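Local coordinates for protein lombricine kinase (Urechis caupo, PDB 3JQ3) that catalyses the reversible transfer of a phosphoryl group between ATP and the guanidino compound lombricine, as a member of the phosphagen kinase family, at residues S115-T120 with H221-S226; L274-R279 with K331-F336; Q303-G308 with S324-L329. All blocks are in the same frame, centred on the assembly; numbering follows the deposited sequence.

Contact 1. Residues S115-T120 with H221-S226. With ADP (adenosine-5'-diphosphate), chain B.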
loop_
_atom_site.group_PDB
_atom_site.type_symbol
_atom_site.label_atom_id
_atom_site.label_comp_id
_atom_site.label_asym_id
_atom_site.label_seq_id
_atom_site.Cartn_x
_atom_site.Cartn_y
_atom_site.Cartn_z
ATOM N N SER A 115 -7.173 -9.621 -34.706
ATOM C CA SER A 115 -5.962 -8.884 -34.362
ATOM C C SER A 115 -4.926 -9.780 -33.691
ATOM O O SER A 115 -5.256 -10.842 -33.166
ATOM C CB SER A 115 -6.295 -7.697 -33.454
ATOM O OG SER A 115 -6.916 -8.133 -32.257
ATOM N N CYS A 116 -3.672 -9.343 -33.712
ATOM C CA CYS A 116 -2.591 -10.105 -33.102
ATOM C C CYS A 116 -1.757 -9.233 -32.179
ATOM O O CYS A 116 -1.518 -8.060 -32.461
ATOM C CB CYS A 116 -1.707 -10.736 -34.176
ATOM S SG CYS A 116 -2.582 -11.878 -35.258
ATOM N N ARG A 117 -1.308 -9.817 -31.075
ATOM C CA ARG A 117 -0.584 -9.074 -30.055
ATOM C C ARG A 117 0.482 -9.953 -29.410
ATOM O O ARG A 117 0.234 -11.116 -29.101
ATOM C CB ARG A 117 -1.568 -8.564 -28.999
ATOM C CG ARG A 117 -0.954 -7.726 -27.893
ATOM C CD ARG A 117 -2.046 -7.123 -27.016
ATOM N NE ARG A 117 -1.506 -6.342 -25.908
ATOM C CZ ARG A 117 -1.202 -6.847 -24.717
ATOM N NH1 ARG A 117 -0.716 -6.059 -23.766
ATOM N NH2 ARG A 117 -1.379 -8.140 -24.476
ATOM N N ILE A 118 1.671 -9.394 -29.220
ATOM C CA ILE A 118 2.756 -10.113 -28.562
ATOM C C ILE A 118 3.466 -9.193 -27.580
ATOM O O ILE A 118 3.909 -8.106 -27.949
ATOM C CB ILE A 118 3.778 -10.652 -29.579
ATOM C CG1 ILE A 118 3.105 -11.635 -30.543
ATOM C CG2 ILE A 118 4.942 -11.314 -28.860
ATOM C CD1 ILE A 118 4.009 -12.111 -31.667
ATOM N N ARG A 119 3.563 -9.622 -26.326
ATOM C CA ARG A 119 4.182 -8.788 -25.303
ATOM C C ARG A 119 5.229 -9.520 -24.475
ATOM O O ARG A 119 5.183 -10.740 -24.319
ATOM C CB ARG A 119 3.120 -8.165 -24.386
ATOM C CG ARG A 119 2.286 -9.161 -23.587
ATOM C CD ARG A 119 2.984 -9.598 -22.300
ATOM N NE ARG A 119 2.068 -10.265 -21.377
ATOM C CZ ARG A 119 2.453 -11.031 -20.361
ATOM N NH1 ARG A 119 1.547 -11.599 -19.571
ATOM N NH2 ARG A 119 3.744 -11.235 -20.138
ATOM N N THR A 120 6.178 -8.752 -23.952
ATOM C CA THR A 120 7.172 -9.264 -23.021
ATOM C C THR A 120 7.612 -8.128 -22.107
ATOM O O THR A 120 7.202 -6.981 -22.288
ATOM C CB THR A 120 8.399 -9.846 -23.751
ATOM O OG1 THR A 120 9.189 -10.617 -22.835
ATOM C CG2 THR A 120 9.251 -8.735 -24.336
ATOM N N HIS A 221 10.415 -2.610 -15.631
ATOM C CA HIS A 221 11.158 -1.469 -16.141
ATOM C C HIS A 221 10.633 -1.122 -17.527
ATOM O O HIS A 221 10.245 0.017 -17.788
ATOM C CB HIS A 221 12.660 -1.759 -16.195
ATOM C CG HIS A 221 13.309 -1.826 -14.847
ATOM N ND1 HIS A 221 14.532 -2.430 -14.637
ATOM C CD2 HIS A 221 12.902 -1.374 -13.637
ATOM C CE1 HIS A 221 14.851 -2.340 -13.360
ATOM N NE2 HIS A 221 13.879 -1.705 -12.730
ATOM N N MET A 222 10.606 -2.122 -18.404
ATOM C CA MET A 222 10.115 -1.943 -19.764
ATOM C C MET A 222 9.094 -3.014 -20.142
ATOM O O MET A 222 9.364 -4.211 -20.040
ATOM C CB MET A 222 11.279 -1.949 -20.761
ATOM C CG MET A 222 10.892 -1.503 -22.164
ATOM S SD MET A 222 12.312 -1.193 -23.233
ATOM C CE MET A 222 12.961 -2.852 -23.412
ATOM N N ARG A 223 7.914 -2.570 -20.566
ATOM C CA ARG A 223 6.899 -3.464 -21.103
ATOM C C ARG A 223 6.818 -3.243 -22.608
ATOM O O ARG A 223 6.569 -2.130 -23.063
ATOM C CB ARG A 223 5.538 -3.199 -20.460
ATOM C CG ARG A 223 4.394 -3.996 -21.082
ATOM C CD ARG A 223 4.162 -5.326 -20.375
ATOM N NE ARG A 223 3.131 -5.223 -19.344
ATOM C CZ ARG A 223 1.850 -5.539 -19.528
ATOM N NH1 ARG A 223 1.437 -5.986 -20.708
ATOM N NH2 ARG A 223 0.981 -5.411 -18.532
ATOM N N VAL A 224 7.043 -4.302 -23.377
ATOM C CA VAL A 224 7.070 -4.193 -24.831
ATOM C C VAL A 224 5.854 -4.865 -25.456
ATOM O O VAL A 224 5.507 -5.993 -25.112
ATOM C CB VAL A 224 8.355 -4.806 -25.421
ATOM C CG1 VAL A 224 8.404 -4.587 -26.923
ATOM C CG2 VAL A 224 9.582 -4.204 -24.753
ATOM N N ILE A 225 5.207 -4.164 -26.380
ATOM C CA ILE A 225 3.992 -4.673 -27.003
ATOM C C ILE A 225 3.986 -4.427 -28.506
ATOM O O ILE A 225 4.052 -3.285 -28.953
ATOM C CB ILE A 225 2.736 -4.019 -26.392
ATOM C CG1 ILE A 225 2.711 -4.233 -24.877
ATOM C CG2 ILE A 225 1.481 -4.576 -27.043
ATOM C CD1 ILE A 225 1.714 -3.364 -24.148
ATOM N N SER A 226 3.912 -5.506 -29.277
ATOM C CA SER A 226 3.782 -5.421 -30.726
ATOM C C SER A 226 2.377 -5.867 -31.098
ATOM O O SER A 226 1.877 -6.847 -30.549
ATOM C CB SER A 226 4.819 -6.318 -31.409
ATOM O OG SER A 226 4.700 -6.269 -32.822
HETATM P PB ADP B . -1.466 -8.662 -20.615
HETATM O O1B ADP B . -1.495 -8.314 -19.145
HETATM O O2B ADP B . -1.371 -7.477 -21.544
HETATM O O3B ADP B . -0.525 -9.789 -20.959
HETATM P PA ADP B . -4.289 -8.609 -20.375
HETATM O O1A ADP B . -3.977 -7.751 -19.171
HETATM O O2A ADP B . -5.317 -9.711 -20.275
HETATM O O3A ADP B . -2.924 -9.282 -20.912
HETATM O "O5'" ADP B . -4.747 -7.652 -21.586
HETATM C "C5'" ADP B . -4.360 -6.280 -21.660
HETATM C "C4'" ADP B . -5.103 -5.634 -22.823
HETATM O "O4'" ADP B . -4.565 -6.080 -24.072
HETATM C "C3'" ADP B . -6.577 -6.008 -22.812
HETATM O "O3'" ADP B . -7.374 -4.832 -22.637
HETATM C "C2'" ADP B . -6.865 -6.612 -24.172
HETATM O "O2'" ADP B . -8.011 -5.990 -24.761
HETATM C "C1'" ADP B . -5.624 -6.331 -25.000
HETATM N N9 ADP B . -5.299 -7.475 -25.892
HETATM C C8 ADP B . -4.831 -8.678 -25.510
HETATM N N7 ADP B . -4.642 -9.492 -26.584
HETATM C C5 ADP B . -4.992 -8.803 -27.686
HETATM C C6 ADP B . -5.034 -9.064 -29.145
HETATM N N6 ADP B . -4.656 -10.258 -29.666
HETATM N N1 ADP B . -5.467 -8.067 -29.944
HETATM C C2 ADP B . -5.849 -6.873 -29.449
HETATM N N3 ADP B . -5.835 -6.568 -28.139
HETATM C C4 ADP B . -5.425 -7.475 -27.222
#
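R119 and I225 face each other as a non-hydrogen-bonded pair of two antiparallel strands, with the hydrogen-bonded pairs I118-S226 and T120-V224 flanking them. The tight part is the backbone: four bonds close those pairs, S226 N to I118 O measuring 2.9 Å at an angle of 176°, and R119 CA comes 3.1 Å from V224 O. The face of I118, T120, V224 and S226 is buried, with T120 and V224 side by side and pointing the same way. The face of R117, R119, R223 and I225 carries the ADP and is partly exposed at R119 and R223. R117 runs out extended, CG anti to the backbone N (chi1 -178°), crossing I225 so that NH1 comes 3.6 Å from I225 CD1. The ribose O4' sits over the centre of one face of the R117 guanidinium. R117 NH1 reaches ADP O2B at 2.7 Å, and R223 NH1 joins it on O2B at 3.3 Å. R119 NE holds ADP O3B at 2.7 Å, so three arginines from two strands clamp the beta-phosphate, while S115 OG reads adenine N1. Strand 279-285 borders 115-120, strand 212-216 borders 221-226, and F240 of helix 233-252 packs against I118, T120 and S226.

Contact 2. Residues L274-R279 with K331-F336. With ADP (adenosine-5'-diphosphate), chain B.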
loop_
_atom_site.group_PDB
_atom_site.type_symbol
_atom_site.label_atom_id
_atom_site.label_comp_id
_atom_site.label_asym_id
_atom_site.label_seq_id
_atom_site.Cartn_x
_atom_site.Cartn_y
_atom_site.Cartn_z
ATOM N N LEU A 274 8.744 -15.450 -15.841
ATOM C CA LEU A 274 10.143 -15.708 -16.177
ATOM C C LEU A 274 10.286 -16.393 -17.533
ATOM O O LEU A 274 9.294 -16.741 -18.171
ATOM C CB LEU A 274 10.803 -16.569 -15.098
ATOM C CG LEU A 274 11.076 -15.906 -13.748
ATOM C CD1 LEU A 274 11.466 -16.947 -12.715
ATOM C CD2 LEU A 274 12.156 -14.839 -13.884
ATOM N N GLY A 275 11.530 -16.590 -17.961
ATOM C CA GLY A 275 11.815 -17.269 -19.211
ATOM C C GLY A 275 11.697 -16.365 -20.422
ATOM O O GLY A 275 12.674 -15.751 -20.848
ATOM N N THR A 276 10.494 -16.288 -20.978
ATOM C CA THR A 276 10.237 -15.457 -22.144
ATOM C C THR A 276 9.412 -14.227 -21.778
ATOM O O THR A 276 9.400 -13.233 -22.508
ATOM C CB THR A 276 9.476 -16.243 -23.223
ATOM O OG1 THR A 276 8.214 -16.671 -22.696
ATOM C CG2 THR A 276 10.274 -17.456 -23.659
ATOM N N GLY A 277 8.717 -14.304 -20.646
ATOM C CA GLY A 277 7.787 -13.265 -20.243
ATOM C C GLY A 277 6.842 -12.944 -21.382
ATOM O O GLY A 277 6.192 -11.898 -21.393
ATOM N N LEU A 278 6.757 -13.863 -22.338
ATOM C CA LEU A 278 6.058 -13.602 -23.586
ATOM C C LEU A 278 4.625 -14.116 -23.598
ATOM O O LEU A 278 4.370 -15.292 -23.333
ATOM C CB LEU A 278 6.845 -14.196 -24.760
ATOM C CG LEU A 278 6.235 -14.065 -26.157
ATOM C CD1 LEU A 278 7.313 -13.770 -27.185
ATOM C CD2 LEU A 278 5.445 -15.315 -26.534
ATOM N N ARG A 279 3.691 -13.223 -23.908
ATOM C CA ARG A 279 2.309 -13.618 -24.140
ATOM C C ARG A 279 1.885 -13.211 -25.544
ATOM O O ARG A 279 1.617 -12.039 -25.810
ATOM C CB ARG A 279 1.366 -12.999 -23.109
ATOM C CG ARG A 279 -0.017 -13.648 -23.086
ATOM C CD ARG A 279 -0.938 -12.995 -22.057
ATOM N NE ARG A 279 -1.713 -11.899 -22.628
ATOM C CZ ARG A 279 -2.942 -12.033 -23.114
ATOM N NH1 ARG A 279 -3.540 -13.214 -23.094
ATOM N NH2 ARG A 279 -3.576 -10.986 -23.620
ATOM N N LYS A 331 10.191 -23.014 -23.227
ATOM C CA LYS A 331 10.186 -22.861 -24.678
ATOM C C LYS A 331 10.665 -21.473 -25.084
ATOM O O LYS A 331 10.537 -20.519 -24.321
ATOM C CB LYS A 331 8.796 -23.133 -25.253
ATOM C CG LYS A 331 8.588 -24.567 -25.711
ATOM C CD LYS A 331 7.299 -24.710 -26.504
ATOM C CE LYS A 331 6.124 -25.060 -25.607
ATOM N NZ LYS A 331 6.128 -26.504 -25.239
ATOM N N SER A 332 11.223 -21.365 -26.284
ATOM C CA SER A 332 11.720 -20.086 -26.777
ATOM C C SER A 332 10.577 -19.211 -27.285
ATOM O O SER A 332 9.471 -19.696 -27.517
ATOM C CB SER A 332 12.745 -20.302 -27.888
ATOM O OG SER A 332 12.154 -20.959 -28.995
ATOM N N GLU A 333 10.851 -17.919 -27.451
ATOM C CA GLU A 333 9.847 -16.984 -27.949
ATOM C C GLU A 333 9.271 -17.470 -29.272
ATOM O O GLU A 333 8.062 -17.654 -29.409
ATOM C CB GLU A 333 10.447 -15.591 -28.137
ATOM C CG GLU A 333 10.912 -14.916 -26.853
ATOM C CD GLU A 333 12.304 -15.344 -26.431
ATOM O OE1 GLU A 333 12.897 -16.222 -27.096
ATOM O OE2 GLU A 333 12.809 -14.800 -25.429
ATOM N N ARG A 334 10.150 -17.676 -30.244
ATOM C CA ARG A 334 9.743 -18.118 -31.569
ATOM C C ARG A 334 8.880 -19.380 -31.501
ATOM O O ARG A 334 7.989 -19.572 -32.327
ATOM C CB ARG A 334 10.979 -18.346 -32.449
ATOM C CG ARG A 334 10.687 -18.541 -33.933
ATOM C CD ARG A 334 10.500 -20.003 -34.268
ATOM N NE ARG A 334 11.558 -20.816 -33.680
ATOM C CZ ARG A 334 11.531 -22.143 -33.620
ATOM N NH1 ARG A 334 10.496 -22.809 -34.115
ATOM N NH2 ARG A 334 12.536 -22.804 -33.060
ATOM N N GLU A 335 9.133 -20.230 -30.510
ATOM C CA GLU A 335 8.397 -21.488 -30.394
ATOM C C GLU A 335 7.037 -21.338 -29.705
ATOM O O GLU A 335 6.109 -22.093 -29.990
ATOM C CB GLU A 335 9.242 -22.565 -29.708
ATOM C CG GLU A 335 8.586 -23.937 -29.712
ATOM C CD GLU A 335 9.584 -25.074 -29.845
ATOM O OE1 GLU A 335 10.796 -24.834 -29.657
ATOM O OE2 GLU A 335 9.152 -26.209 -30.143
ATOM N N PHE A 336 6.915 -20.373 -28.801
ATOM C CA PHE A 336 5.618 -20.070 -28.212
ATOM C C PHE A 336 4.700 -19.489 -29.280
ATOM O O PHE A 336 3.506 -19.783 -29.318
ATOM C CB PHE A 336 5.754 -19.083 -27.055
ATOM C CG PHE A 336 6.088 -19.725 -25.738
ATOM C CD1 PHE A 336 7.202 -19.328 -25.021
ATOM C CD2 PHE A 336 5.280 -20.719 -25.214
ATOM C CE1 PHE A 336 7.507 -19.911 -23.804
ATOM C CE2 PHE A 336 5.580 -21.309 -24.001
ATOM C CZ PHE A 336 6.695 -20.905 -23.295
HETATM P PB ADP B . -1.466 -8.662 -20.615
HETATM O O1B ADP B . -1.495 -8.314 -19.145
HETATM O O2B ADP B . -1.371 -7.477 -21.544
HETATM O O3B ADP B . -0.525 -9.789 -20.959
HETATM P PA ADP B . -4.289 -8.609 -20.375
HETATM O O1A ADP B . -3.977 -7.751 -19.171
HETATM O O2A ADP B . -5.317 -9.711 -20.275
HETATM O O3A ADP B . -2.924 -9.282 -20.912
HETATM O "O5'" ADP B . -4.747 -7.652 -21.586
HETATM C "C5'" ADP B . -4.360 -6.280 -21.660
HETATM C "C4'" ADP B . -5.103 -5.634 -22.823
HETATM O "O4'" ADP B . -4.565 -6.080 -24.072
HETATM C "C3'" ADP B . -6.577 -6.008 -22.812
HETATM O "O3'" ADP B . -7.374 -4.832 -22.637
HETATM C "C2'" ADP B . -6.865 -6.612 -24.172
HETATM O "O2'" ADP B . -8.011 -5.990 -24.761
HETATM C "C1'" ADP B . -5.624 -6.331 -25.000
HETATM N N9 ADP B . -5.299 -7.475 -25.892
HETATM C C8 ADP B . -4.831 -8.678 -25.510
HETATM N N7 ADP B . -4.642 -9.492 -26.584
HETATM C C5 ADP B . -4.992 -8.803 -27.686
HETATM C C6 ADP B . -5.034 -9.064 -29.145
HETATM N N6 ADP B . -4.656 -10.258 -29.666
HETATM N N1 ADP B . -5.467 -8.067 -29.944
HETATM C C2 ADP B . -5.849 -6.873 -29.449
HETATM N N3 ADP B . -5.835 -6.568 -28.139
HETATM C C4 ADP B . -5.425 -7.475 -27.222
HETATM O O HOH W 1 14.243 -15.946 -23.454
HETATM O O HOH W 2 11.248 -12.512 -24.482
#
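T276 sets its methyl CG2 against the rim of the F336 ring, in the ring plane, 3.7 Å from F336 CE1. It belongs to a type II' beta turn, L274 to G277, which butts against the start of helix 333-355, where S332 is the N-cap. With chi1 at 61°, T276 OG1 is also brought near the ring, though its main partner is R328 O; K331 CB covers one face of F336, displaced toward the rim. L278 splits its branches between two helix residues: CD1 rests on E333 CB at 3.7 Å and CD2 on F336 CB at 3.8 Å. No direct hydrogen bond joins the two segments. Water does the polar work instead, through the bent E333 side chain, whose OE1 takes a bond from D97 N. One water molecule lies between G275 O and E333 OE2. Beyond L278 the chain enters strand 279-285, and R279 turns away from the helix; its NE gives ADP O3B a weak bond of 2.9 Å, and its NH2 is salt-bridged to D322. A second water donates to both T276 O, at 2.8 Å, and E333 OE2, at 2.9 Å.

Contact 3. Residues Q303-G308 with S324-L329. With ADP (adenosine-5'-diphosphate), chain B.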
loop_
_atom_site.group_PDB
_atom_site.type_symbol
_atom_site.label_atom_id
_atom_site.label_comp_id
_atom_site.label_asym_id
_atom_site.label_seq_id
_atom_site.Cartn_x
_atom_site.Cartn_y
_atom_site.Cartn_z
ATOM N N GLN A 303 -2.445 -26.224 -24.893
ATOM C CA GLN A 303 -1.526 -25.424 -24.095
ATOM C C GLN A 303 -1.718 -23.940 -24.377
ATOM O O GLN A 303 -0.753 -23.183 -24.490
ATOM C CB GLN A 303 -0.077 -25.844 -24.346
ATOM C CG GLN A 303 0.241 -27.246 -23.855
ATOM C CD GLN A 303 1.728 -27.488 -23.701
ATOM O OE1 GLN A 303 2.459 -27.591 -24.685
ATOM N NE2 GLN A 303 2.182 -27.591 -22.457
ATOM N N LEU A 304 -2.980 -23.538 -24.491
ATOM C CA LEU A 304 -3.338 -22.142 -24.692
ATOM C C LEU A 304 -4.148 -21.643 -23.506
ATOM O O LEU A 304 -4.573 -22.429 -22.661
ATOM C CB LEU A 304 -4.158 -21.976 -25.973
ATOM C CG LEU A 304 -3.480 -22.303 -27.303
ATOM C CD1 LEU A 304 -4.484 -22.234 -28.441
ATOM C CD2 LEU A 304 -2.312 -21.362 -27.555
ATOM N N GLN A 305 -4.359 -20.333 -23.452
ATOM C CA GLN A 305 -5.221 -19.732 -22.446
ATOM C C GLN A 305 -6.325 -18.921 -23.104
ATOM O O GLN A 305 -6.140 -18.347 -24.175
ATOM C CB GLN A 305 -4.424 -18.848 -21.488
ATOM C CG GLN A 305 -3.894 -19.580 -20.275
ATOM C CD GLN A 305 -3.836 -18.694 -19.046
ATOM O OE1 GLN A 305 -3.473 -17.520 -19.129
ATOM N NE2 GLN A 305 -4.201 -19.253 -17.896
ATOM N N LYS A 306 -7.472 -18.869 -22.444
ATOM C CA LYS A 306 -8.644 -18.201 -22.987
ATOM C C LYS A 306 -9.141 -17.144 -22.004
ATOM O O LYS A 306 -9.124 -17.359 -20.792
ATOM C CB LYS A 306 -9.734 -19.239 -23.265
ATOM C CG LYS A 306 -11.104 -18.673 -23.551
ATOM C CD LYS A 306 -12.174 -19.685 -23.179
ATOM C CE LYS A 306 -12.007 -20.127 -21.734
ATOM N NZ LYS A 306 -13.109 -21.015 -21.283
ATOM N N ARG A 307 -9.563 -15.996 -22.525
ATOM C CA ARG A 307 -10.115 -14.938 -21.685
ATOM C C ARG A 307 -10.948 -13.949 -22.497
ATOM O O ARG A 307 -11.049 -14.065 -23.719
ATOM C CB ARG A 307 -9.008 -14.215 -20.907
ATOM C CG ARG A 307 -8.106 -13.328 -21.749
ATOM C CD ARG A 307 -6.908 -12.825 -20.946
ATOM N NE ARG A 307 -5.901 -13.865 -20.745
ATOM C CZ ARG A 307 -4.721 -13.669 -20.162
ATOM N NH1 ARG A 307 -4.388 -12.465 -19.713
ATOM N NH2 ARG A 307 -3.870 -14.678 -20.027
ATOM N N GLY A 308 -11.547 -12.982 -21.811
ATOM C CA GLY A 308 -12.420 -12.018 -22.454
ATOM C C GLY A 308 -11.697 -11.090 -23.406
ATOM O O GLY A 308 -10.469 -11.068 -23.455
ATOM N N SER A 324 -4.128 -17.192 -26.124
ATOM C CA SER A 324 -2.685 -16.986 -26.038
ATOM C C SER A 324 -1.966 -18.218 -25.501
ATOM O O SER A 324 -2.600 -19.143 -24.997
ATOM C CB SER A 324 -2.377 -15.782 -25.145
ATOM O OG SER A 324 -2.721 -16.050 -23.796
ATOM N N ASN A 325 -0.640 -18.233 -25.610
ATOM C CA ASN A 325 0.142 -19.302 -24.999
ATOM C C ASN A 325 0.026 -19.251 -23.480
ATOM O O ASN A 325 0.093 -18.182 -22.876
ATOM C CB ASN A 325 1.608 -19.242 -25.433
ATOM C CG ASN A 325 2.248 -17.902 -25.146
ATOM O OD1 ASN A 325 1.832 -16.877 -25.686
ATOM N ND2 ASN A 325 3.275 -17.901 -24.304
ATOM N N ALA A 326 -0.159 -20.409 -22.863
ATOM C CA ALA A 326 -0.376 -20.468 -21.424
ATOM C C ALA A 326 0.926 -20.362 -20.641
ATOM O O ALA A 326 0.977 -19.709 -19.601
ATOM C CB ALA A 326 -1.124 -21.742 -21.048
ATOM N N ALA A 327 1.978 -20.997 -21.145
ATOM C CA ALA A 327 3.249 -21.052 -20.427
ATOM C C ALA A 327 4.158 -19.867 -20.744
ATOM O O ALA A 327 3.895 -19.096 -21.667
ATOM C CB ALA A 327 3.965 -22.364 -20.714
ATOM N N ARG A 328 5.225 -19.728 -19.963
ATOM C CA ARG A 328 6.217 -18.679 -20.179
ATOM C C ARG A 328 7.621 -19.274 -20.209
ATOM O O ARG A 328 8.534 -18.704 -20.804
ATOM C CB ARG A 328 6.130 -17.620 -19.079
ATOM C CG ARG A 328 4.758 -16.992 -18.909
ATOM C CD ARG A 328 4.417 -16.058 -20.058
ATOM N NE ARG A 328 3.102 -15.442 -19.881
ATOM C CZ ARG A 328 1.979 -15.898 -20.426
ATOM N NH1 ARG A 328 2.003 -16.978 -21.196
ATOM N NH2 ARG A 328 0.830 -15.271 -20.207
ATOM N N LEU A 329 7.783 -20.426 -19.559
ATOM C CA LEU A 329 9.077 -21.096 -19.466
ATOM C C LEU A 329 9.130 -22.355 -20.318
ATOM O O LEU A 329 8.105 -22.841 -20.791
ATOM C CB LEU A 329 9.378 -21.482 -18.016
ATOM C CG LEU A 329 10.122 -20.518 -17.092
ATOM C CD1 LEU A 329 10.230 -21.124 -15.706
ATOM C CD2 LEU A 329 11.502 -20.208 -17.634
HETATM P PB ADP B . -1.466 -8.662 -20.615
HETATM O O1B ADP B . -1.495 -8.314 -19.145
HETATM O O2B ADP B . -1.371 -7.477 -21.544
HETATM O O3B ADP B . -0.525 -9.789 -20.959
HETATM P PA ADP B . -4.289 -8.609 -20.375
HETATM O O1A ADP B . -3.977 -7.751 -19.171
HETATM O O2A ADP B . -5.317 -9.711 -20.275
HETATM O O3A ADP B . -2.924 -9.282 -20.912
HETATM O "O5'" ADP B . -4.747 -7.652 -21.586
HETATM C "C5'" ADP B . -4.360 -6.280 -21.660
HETATM C "C4'" ADP B . -5.103 -5.634 -22.823
HETATM O "O4'" ADP B . -4.565 -6.080 -24.072
HETATM C "C3'" ADP B . -6.577 -6.008 -22.812
HETATM O "O3'" ADP B . -7.374 -4.832 -22.637
HETATM C "C2'" ADP B . -6.865 -6.612 -24.172
HETATM O "O2'" ADP B . -8.011 -5.990 -24.761
HETATM C "C1'" ADP B . -5.624 -6.331 -25.000
HETATM N N9 ADP B . -5.299 -7.475 -25.892
HETATM C C8 ADP B . -4.831 -8.678 -25.510
HETATM N N7 ADP B . -4.642 -9.492 -26.584
HETATM C C5 ADP B . -4.992 -8.803 -27.686
HETATM C C6 ADP B . -5.034 -9.064 -29.145
HETATM N N6 ADP B . -4.656 -10.258 -29.666
HETATM N N1 ADP B . -5.467 -8.067 -29.944
HETATM C C2 ADP B . -5.849 -6.873 -29.449
HETATM N N3 ADP B . -5.835 -6.568 -28.139
HETATM C C4 ADP B . -5.425 -7.475 -27.222
HETATM O O HOH W 3 1.804 -22.736 -23.527
HETATM O O HOH W 4 -1.568 -16.454 -21.054
#
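Q305 and S324 form an antiparallel hydrogen-bonded pair, joined by Q305 N to S324 O, a short 2.6 Å, and by the return bond from S324 N to Q305 O. The pair joins edge strand 304-307 to strand 320-325 in the large antiparallel sheet of the catalytic domain. Starting at the root of the Q305 side chain, CB lies 4.0 Å from S324 OG. CG then leans on the methyl of A326, 3.6 Å from A326 CB. The chain bends at chi2 (-147°), and at the tip OE1 accepts from a water at 2.9 Å while lying 3.0 Å from R307 NH2. That water has four partners: it donates to Q305 OE1 and N325 O and accepts from S324 OG and R328 NH2. R328 NH1 gives a bond to each of N325 O and A327 O, both near its guanidinium plane, although NH1 stands above the plane of each carbonyl. At the other end Q303, leaving helix 295-301 through a Schellman motif, takes A326 N on its carbonyl at 3.3 Å, and L304 CD2 packs 3.4 Å from S324 O, its side chain also touching L347 of helix 333-355. R307 carries the strand to the nucleotide, NH1 bonding ADP O2A at 3.0 Å. The charges of R307 and nearby R279 are probably offset by the diphosphate, and that of R279 also by D322; the water and the carbonyls of N325 and A327 probably ease the charge of R328, whose NH2 lies near R307 NH2.

In the fold
All three contacts touch ADP: contact 1 at adenine and beta-phosphate, contact 2 through R279 at the beta-phosphate, contact 3 through R307 at the alpha-phosphate. Strand 279-285 lies between strands 113-122 and 320-325, and R119 O to R279 N (2.9 Å) ties contact 1 to the start of strand 279-285. The loop of contact 2 is gripped from both neighbours: T120 OG1 of contact 1 meets T276 O at 2.6 Å, and N325 ND2 of contact 3 meets L278 O at 3.0 Å. The centre of contact 2 lies about 12 Å from that of contact 1 and 11 Å from that of contact 3, which are themselves about 15 Å apart.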